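Local coordinates for SRPBCC family protein (Bacillus thuringiensis serovar konkukian, PDB 3F08) that is of unknown function but has a START-like (SRPBCC) helix-grip fold and may bind a small hydrophobic ligand, at residues B[100-108]-B[121-132]. The protein carries 5 engineered substitutions. Residues are numbered along the deposited sequence; the frame is centred on the assembly and turned at random.
Sequences LVEWSGTFT and VHGIYSDGLKAL. Engineered in segment 121-132: Val121 (natural residue Phe).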
ATOM      1  N   LEU B 100      -3.734   7.440 -19.768  1.00 16.03           N
ATOM      2  CA  LEU B 100      -4.958   6.689 -19.986  1.00 15.62           C
ATOM      3  C   LEU B 100      -5.276   6.107 -18.620  1.00 15.40           C
ATOM      4  O   LEU B 100      -4.684   5.117 -18.197  1.00 17.94           O
ATOM      5  CB  LEU B 100      -4.760   5.551 -20.982  1.00 17.29           C
ATOM      6  CG  LEU B 100      -6.077   4.822 -21.260  1.00 18.39           C
ATOM      7  CD1 LEU B 100      -7.063   5.793 -21.897  1.00 17.23           C
ATOM      8  CD2 LEU B 100      -5.833   3.631 -22.169  1.00 20.54           C
ATOM      9  N   VAL B 101      -6.194   6.741 -17.914  1.00 15.58           N
ATOM     10  CA  VAL B 101      -6.560   6.257 -16.602  1.00 15.93           C
ATOM     11  C   VAL B 101      -7.742   5.310 -16.726  1.00 17.21           C
ATOM     12  O   VAL B 101      -8.781   5.659 -17.283  1.00 15.84           O
ATOM     13  CB  VAL B 101      -6.903   7.419 -15.671  1.00 16.03           C
ATOM     14  CG1 VAL B 101      -7.251   6.879 -14.289  1.00 12.83           C
ATOM     15  CG2 VAL B 101      -5.712   8.388 -15.599  1.00 13.45           C
ATOM     16  N   GLU B 102      -7.563   4.105 -16.203  1.00 16.86           N
ATOM     17  CA  GLU B 102      -8.583   3.072 -16.271  1.00 18.22           C
ATOM     18  C   GLU B 102      -9.052   2.703 -14.867  1.00 16.77           C
ATOM     19  O   GLU B 102      -8.239   2.440 -13.975  1.00 15.85           O
ATOM     20  CB  GLU B 102      -7.985   1.854 -16.979  1.00 21.63           C
ATOM     21  CG  GLU B 102      -8.963   0.803 -17.429  1.00 29.15           C
ATOM     22  CD  GLU B 102      -8.296  -0.222 -18.335  1.00 35.05           C
ATOM     23  OE1 GLU B 102      -7.490  -1.038 -17.839  1.00 37.13           O
ATOM     24  OE2 GLU B 102      -8.563  -0.198 -19.554  1.00 39.34           O
ATOM     25  N   TRP B 103     -10.364   2.707 -14.674  1.00 14.47           N
ATOM     26  CA  TRP B 103     -10.962   2.370 -13.386  1.00 14.91           C
ATOM     27  C   TRP B 103     -11.895   1.196 -13.652  1.00 15.21           C
ATOM     28  O   TRP B 103     -12.806   1.300 -14.471  1.00 14.77           O
ATOM     29  CB  TRP B 103     -11.766   3.559 -12.847  1.00 12.84           C
ATOM     30  CG  TRP B 103     -11.941   3.557 -11.362  1.00 14.47           C
ATOM     31  CD1 TRP B 103     -11.906   2.476 -10.529  1.00 14.53           C
ATOM     32  CD2 TRP B 103     -12.196   4.698 -10.530  1.00 16.61           C
ATOM     33  NE1 TRP B 103     -12.124   2.874  -9.230  1.00 15.41           N
ATOM     34  CE2 TRP B 103     -12.305   4.230  -9.204  1.00 14.34           C
ATOM     35  CE3 TRP B 103     -12.350   6.070 -10.781  1.00 16.29           C
ATOM     36  CZ2 TRP B 103     -12.554   5.086  -8.127  1.00 17.66           C
ATOM     37  CZ3 TRP B 103     -12.600   6.923  -9.709  1.00 18.46           C
ATOM     38  CH2 TRP B 103     -12.701   6.424  -8.396  1.00 18.19           C
ATOM     39  N   SER B 104     -11.674   0.080 -12.969  1.00 14.76           N
ATOM     40  CA  SER B 104     -12.514  -1.088 -13.191  1.00 17.49           C
ATOM     41  C   SER B 104     -12.908  -1.790 -11.895  1.00 17.62           C
ATOM     42  O   SER B 104     -12.251  -1.637 -10.862  1.00 16.69           O
ATOM     43  CB  SER B 104     -11.792  -2.077 -14.104  1.00 18.02           C
ATOM     44  OG  SER B 104     -10.648  -2.593 -13.454  1.00 26.50           O
ATOM     45  N   GLY B 105     -13.982  -2.569 -11.961  1.00 15.37           N
ATOM     46  CA  GLY B 105     -14.429  -3.279 -10.784  1.00 17.35           C
ATOM     47  C   GLY B 105     -15.198  -4.553 -11.059  1.00 18.22           C
ATOM     48  O   GLY B 105     -15.807  -4.723 -12.124  1.00 19.24           O
ATOM     49  N   THR B 106     -15.141  -5.463 -10.090  1.00 17.20           N
ATOM     50  CA  THR B 106     -15.845  -6.736 -10.151  1.00 15.86           C
ATOM     51  C   THR B 106     -16.643  -6.807  -8.857  1.00 16.24           C
ATOM     52  O   THR B 106     -16.162  -6.407  -7.793  1.00 14.26           O
ATOM     53  CB  THR B 106     -14.866  -7.917 -10.241  1.00 17.49           C
ATOM     54  OG1 THR B 106     -13.986  -7.897  -9.115  1.00 21.78           O
ATOM     55  CG2 THR B 106     -14.037  -7.817 -11.510  1.00 17.08           C
ATOM     56  N   PHE B 107     -17.866  -7.312  -8.944  1.00 14.77           N
ATOM     57  CA  PHE B 107     -18.726  -7.362  -7.774  1.00 16.72           C
ATOM     58  C   PHE B 107     -19.952  -8.228  -8.039  1.00 18.81           C
ATOM     59  O   PHE B 107     -20.220  -8.618  -9.176  1.00 16.58           O
ATOM     60  CB  PHE B 107     -19.187  -5.946  -7.450  1.00 15.41           C
ATOM     61  CG  PHE B 107     -19.586  -5.165  -8.673  1.00 16.46           C
ATOM     62  CD1 PHE B 107     -18.634  -4.447  -9.400  1.00 18.85           C
ATOM     63  CD2 PHE B 107     -20.895  -5.210  -9.147  1.00 17.35           C
ATOM     64  CE1 PHE B 107     -18.974  -3.796 -10.590  1.00 19.20           C
ATOM     65  CE2 PHE B 107     -21.251  -4.564 -10.334  1.00 18.55           C
ATOM     66  CZ  PHE B 107     -20.290  -3.855 -11.058  1.00 19.60           C
ATOM     67  N   THR B 108     -20.697  -8.514  -6.978  1.00 20.26           N
ATOM     68  CA  THR B 108     -21.912  -9.305  -7.091  1.00 21.59           C
ATOM     69  C   THR B 108     -23.046  -8.390  -6.669  1.00 22.59           C
ATOM     70  O   THR B 108     -23.012  -7.808  -5.585  1.00 22.55           O
ATOM     71  CB  THR B 108     -21.905 -10.533  -6.153  1.00 22.97           C
ATOM     72  OG1 THR B 108     -20.710 -11.299  -6.353  1.00 21.62           O
ATOM     73  CG2 THR B 108     -23.106 -11.422  -6.448  1.00 24.10           C
ATOM     74  N   VAL B 121     -22.010   1.647 -10.352  1.00 16.55           N
ATOM     75  CA  VAL B 121     -20.558   1.596 -10.223  1.00 16.97           C
ATOM     76  C   VAL B 121     -19.887   2.369 -11.357  1.00 16.19           C
ATOM     77  O   VAL B 121     -18.979   3.159 -11.122  1.00 16.89           O
ATOM     78  CB  VAL B 121     -20.064   0.141 -10.211  1.00 16.04           C
ATOM     79  CG1 VAL B 121     -18.547   0.098 -10.193  1.00 16.82           C
ATOM     80  CG2 VAL B 121     -20.623  -0.575  -8.982  1.00 15.68           C
ATOM     81  N   HIS B 122     -20.346   2.156 -12.585  1.00 16.95           N
ATOM     82  CA  HIS B 122     -19.773   2.860 -13.725  1.00 16.38           C
ATOM     83  C   HIS B 122     -19.956   4.365 -13.541  1.00 14.77           C
ATOM     84  O   HIS B 122     -19.078   5.150 -13.887  1.00 16.23           O
ATOM     85  CB  HIS B 122     -20.438   2.395 -15.028  1.00 17.18           C
ATOM     86  CG  HIS B 122     -19.802   2.951 -16.264  1.00 18.79           C
ATOM     87  ND1 HIS B 122     -20.054   4.226 -16.722  1.00 20.62           N
ATOM     88  CD2 HIS B 122     -18.915   2.406 -17.132  1.00 19.34           C
ATOM     89  CE1 HIS B 122     -19.354   4.441 -17.823  1.00 18.90           C
ATOM     90  NE2 HIS B 122     -18.655   3.353 -18.091  1.00 19.24           N
ATOM     91  N   GLY B 123     -21.099   4.757 -12.988  1.00 15.82           N
ATOM     92  CA  GLY B 123     -21.370   6.166 -12.756  1.00 16.25           C
ATOM     93  C   GLY B 123     -20.385   6.761 -11.761  1.00 16.06           C
ATOM     94  O   GLY B 123     -19.967   7.909 -11.888  1.00 19.07           O
ATOM     95  N   ILE B 124     -20.016   5.975 -10.760  1.00 16.65           N
ATOM     96  CA  ILE B 124     -19.066   6.425  -9.761  1.00 15.16           C
ATOM     97  C   ILE B 124     -17.687   6.623 -10.389  1.00 15.84           C
ATOM     98  O   ILE B 124     -17.029   7.644 -10.162  1.00 15.91           O
ATOM     99  CB  ILE B 124     -18.971   5.412  -8.610  1.00 16.33           C
ATOM    100  CG1 ILE B 124     -20.315   5.339  -7.886  1.00 17.70           C
ATOM    101  CG2 ILE B 124     -17.860   5.823  -7.627  1.00 16.95           C
ATOM    102  CD1 ILE B 124     -20.353   4.307  -6.765  1.00 16.17           C
ATOM    103  N   TYR B 125     -17.252   5.655 -11.187  1.00 13.84           N
ATOM    104  CA  TYR B 125     -15.952   5.753 -11.839  1.00 13.95           C
ATOM    105  C   TYR B 125     -15.912   6.918 -12.822  1.00 14.61           C
ATOM    106  O   TYR B 125     -14.936   7.666 -12.871  1.00 13.44           O
ATOM    107  CB  TYR B 125     -15.631   4.466 -12.600  1.00 11.83           C
ATOM    108  CG  TYR B 125     -15.544   3.224 -11.751  1.00 11.87           C
ATOM    109  CD1 TYR B 125     -15.457   3.297 -10.359  1.00 11.53           C
ATOM    110  CD2 TYR B 125     -15.500   1.963 -12.349  1.00  8.58           C
ATOM    111  CE1 TYR B 125     -15.327   2.134  -9.579  1.00 10.95           C
ATOM    112  CE2 TYR B 125     -15.370   0.810 -11.593  1.00 11.69           C
ATOM    113  CZ  TYR B 125     -15.283   0.893 -10.210  1.00 12.53           C
ATOM    114  OH  TYR B 125     -15.137  -0.267  -9.474  1.00 12.24           O
ATOM    115  N   SER B 126     -16.978   7.063 -13.606  1.00 15.86           N
ATOM    116  CA  SER B 126     -17.068   8.126 -14.594  1.00 16.99           C
ATOM    117  C   SER B 126     -17.070   9.523 -13.977  1.00 17.06           C
ATOM    118  O   SER B 126     -16.508  10.459 -14.544  1.00 15.90           O
ATOM    119  CB  SER B 126     -18.315   7.936 -15.451  1.00 19.10           C
ATOM    120  OG  SER B 126     -18.504   9.063 -16.285  1.00 25.26           O
ATOM    121  N   ASP B 127     -17.710   9.673 -12.822  1.00 17.59           N
ATOM    122  CA  ASP B 127     -17.739  10.972 -12.150  1.00 18.04           C
ATOM    123  C   ASP B 127     -16.357  11.293 -11.612  1.00 16.64           C
ATOM    124  O   ASP B 127     -15.903  12.436 -11.679  1.00 16.47           O
ATOM    125  CB  ASP B 127     -18.727  10.969 -10.982  1.00 20.65           C
ATOM    126  CG  ASP B 127     -20.161  11.107 -11.432  1.00 25.01           C
ATOM    127  OD1 ASP B 127     -20.383  11.561 -12.577  1.00 25.58           O
ATOM    128  OD2 ASP B 127     -21.063  10.781 -10.629  1.00 26.70           O
ATOM    129  N   GLY B 128     -15.697  10.273 -11.070  1.00 16.72           N
ATOM    130  CA  GLY B 128     -14.364  10.453 -10.524  1.00 16.61           C
ATOM    131  C   GLY B 128     -13.339  10.850 -11.569  1.00 17.01           C
ATOM    132  O   GLY B 128     -12.499  11.707 -11.320  1.00 20.22           O
ATOM    133  N   LEU B 129     -13.402  10.233 -12.744  1.00 17.64           N
ATOM    134  CA  LEU B 129     -12.458  10.549 -13.806  1.00 17.50           C
ATOM    135  C   LEU B 129     -12.714  11.936 -14.379  1.00 17.57           C
ATOM    136  O   LEU B 129     -11.787  12.605 -14.820  1.00 18.89           O
ATOM    137  CB  LEU B 129     -12.518   9.493 -14.911  1.00 14.44           C
ATOM    138  CG  LEU B 129     -12.085   8.084 -14.485  1.00 16.87           C
ATOM    139  CD1 LEU B 129     -12.045   7.182 -15.704  1.00 17.61           C
ATOM    140  CD2 LEU B 129     -10.704   8.136 -13.823  1.00 16.35           C
ATOM    141  N   LYS B 130     -13.970  12.369 -14.387  1.00 18.74           N
ATOM    142  CA  LYS B 130     -14.276  13.709 -14.875  1.00 19.53           C
ATOM    143  C   LYS B 130     -13.703  14.690 -13.856  1.00 17.84           C
ATOM    144  O   LYS B 130     -13.194  15.752 -14.217  1.00 17.48           O
ATOM    145  CB  LYS B 130     -15.788  13.910 -15.012  1.00 22.76           C
ATOM    146  CG  LYS B 130     -16.408  13.155 -16.186  1.00 27.33           C
ATOM    147  CD  LYS B 130     -17.912  13.389 -16.275  1.00 32.99           C
ATOM    148  CE  LYS B 130     -18.534  12.625 -17.443  1.00 35.67           C
ATOM    149  NZ  LYS B 130     -20.022  12.722 -17.428  1.00 35.76           N
ATOM    150  N   ALA B 131     -13.776  14.313 -12.581  1.00 14.86           N
ATOM    151  CA  ALA B 131     -13.254  15.142 -11.504  1.00 14.09           C
ATOM    152  C   ALA B 131     -11.734  15.198 -11.634  1.00 13.40           C
ATOM    153  O   ALA B 131     -11.125  16.240 -11.410  1.00 11.85           O
ATOM    154  CB  ALA B 131     -13.656  14.565 -10.143  1.00 14.06           C
ATOM    155  N   LEU B 132     -11.125  14.079 -12.012  1.00 11.15           N
ATOM    156  CA  LEU B 132      -9.676  14.040 -12.187  1.00 13.14           C
ATOM    157  C   LEU B 132      -9.264  14.952 -13.351  1.00 15.04           C
ATOM    158  O   LEU B 132      -8.237  15.630 -13.291  1.00 15.34           O
ATOM    159  CB  LEU B 132      -9.217  12.598 -12.466  1.00 13.20           C
ATOM    160  CG  LEU B 132      -7.720  12.374 -12.725  1.00 13.58           C
ATOM    161  CD1 LEU B 132      -6.914  12.860 -11.530  1.00 13.10           C
ATOM    162  CD2 LEU B 132      -7.450  10.892 -12.994  1.00 10.96           C
TER
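Trp103 and Tyr125 lie flat against each other where segment 100-108 of strand 99-109 passes over segment 121-132 of helix 114-137, the two segments running nearly antiparallel (160°) with axes 8.9 Å apart. The tyrosine ring stacks on the five-membered ring of the indole, centroids 3.7 Å apart and planes only 12° from parallel; Trp103 CD1 sits over the centre of the phenol. The opposite face of Tyr125 meets the carbonyl oxygen of Val121, one helical turn back, so the ring is sandwiched. Trp103 CB points toward the helix, and with CG roughly anti to the backbone N (chi1 -156°) the indole lies flat over Tyr125: its six-membered ring receives an off-centre CH-pi contact from Tyr125 CA, and Gly128 CA borders its edge, 4.0 Å from CZ3. Gly105, without a side chain, leaves room for the phenol end, with Tyr125 OH 3.4 Å from Gly105 CA.

Apolar contacts extend the seam both ways. Leu129 CD2 touches Val101 CG1 at 3.7 Å and also reaches Trp103 CE3, while Val101 CG2 and Leu132 CD2 meet tip to tip near Val17 of helix 14-21. Toward the other end, the engineered Val121 places CG2 over one face of Phe107, a CH-pi contact 4.1 Å from the ring centroid.

The polar atoms find partners on strands 81-92 and 69-74: Tyr125 OH is hydrogen-bonded to Tyr84 OH and Ser86 OG, and Trp103 NE1 weakly to Ser86 OG and Tyr72 OH. Between these segments the contact rests on stacking and apolar packing, while the bonds of Tyr125 OH also tie helix to sheet in this helix-grip fold.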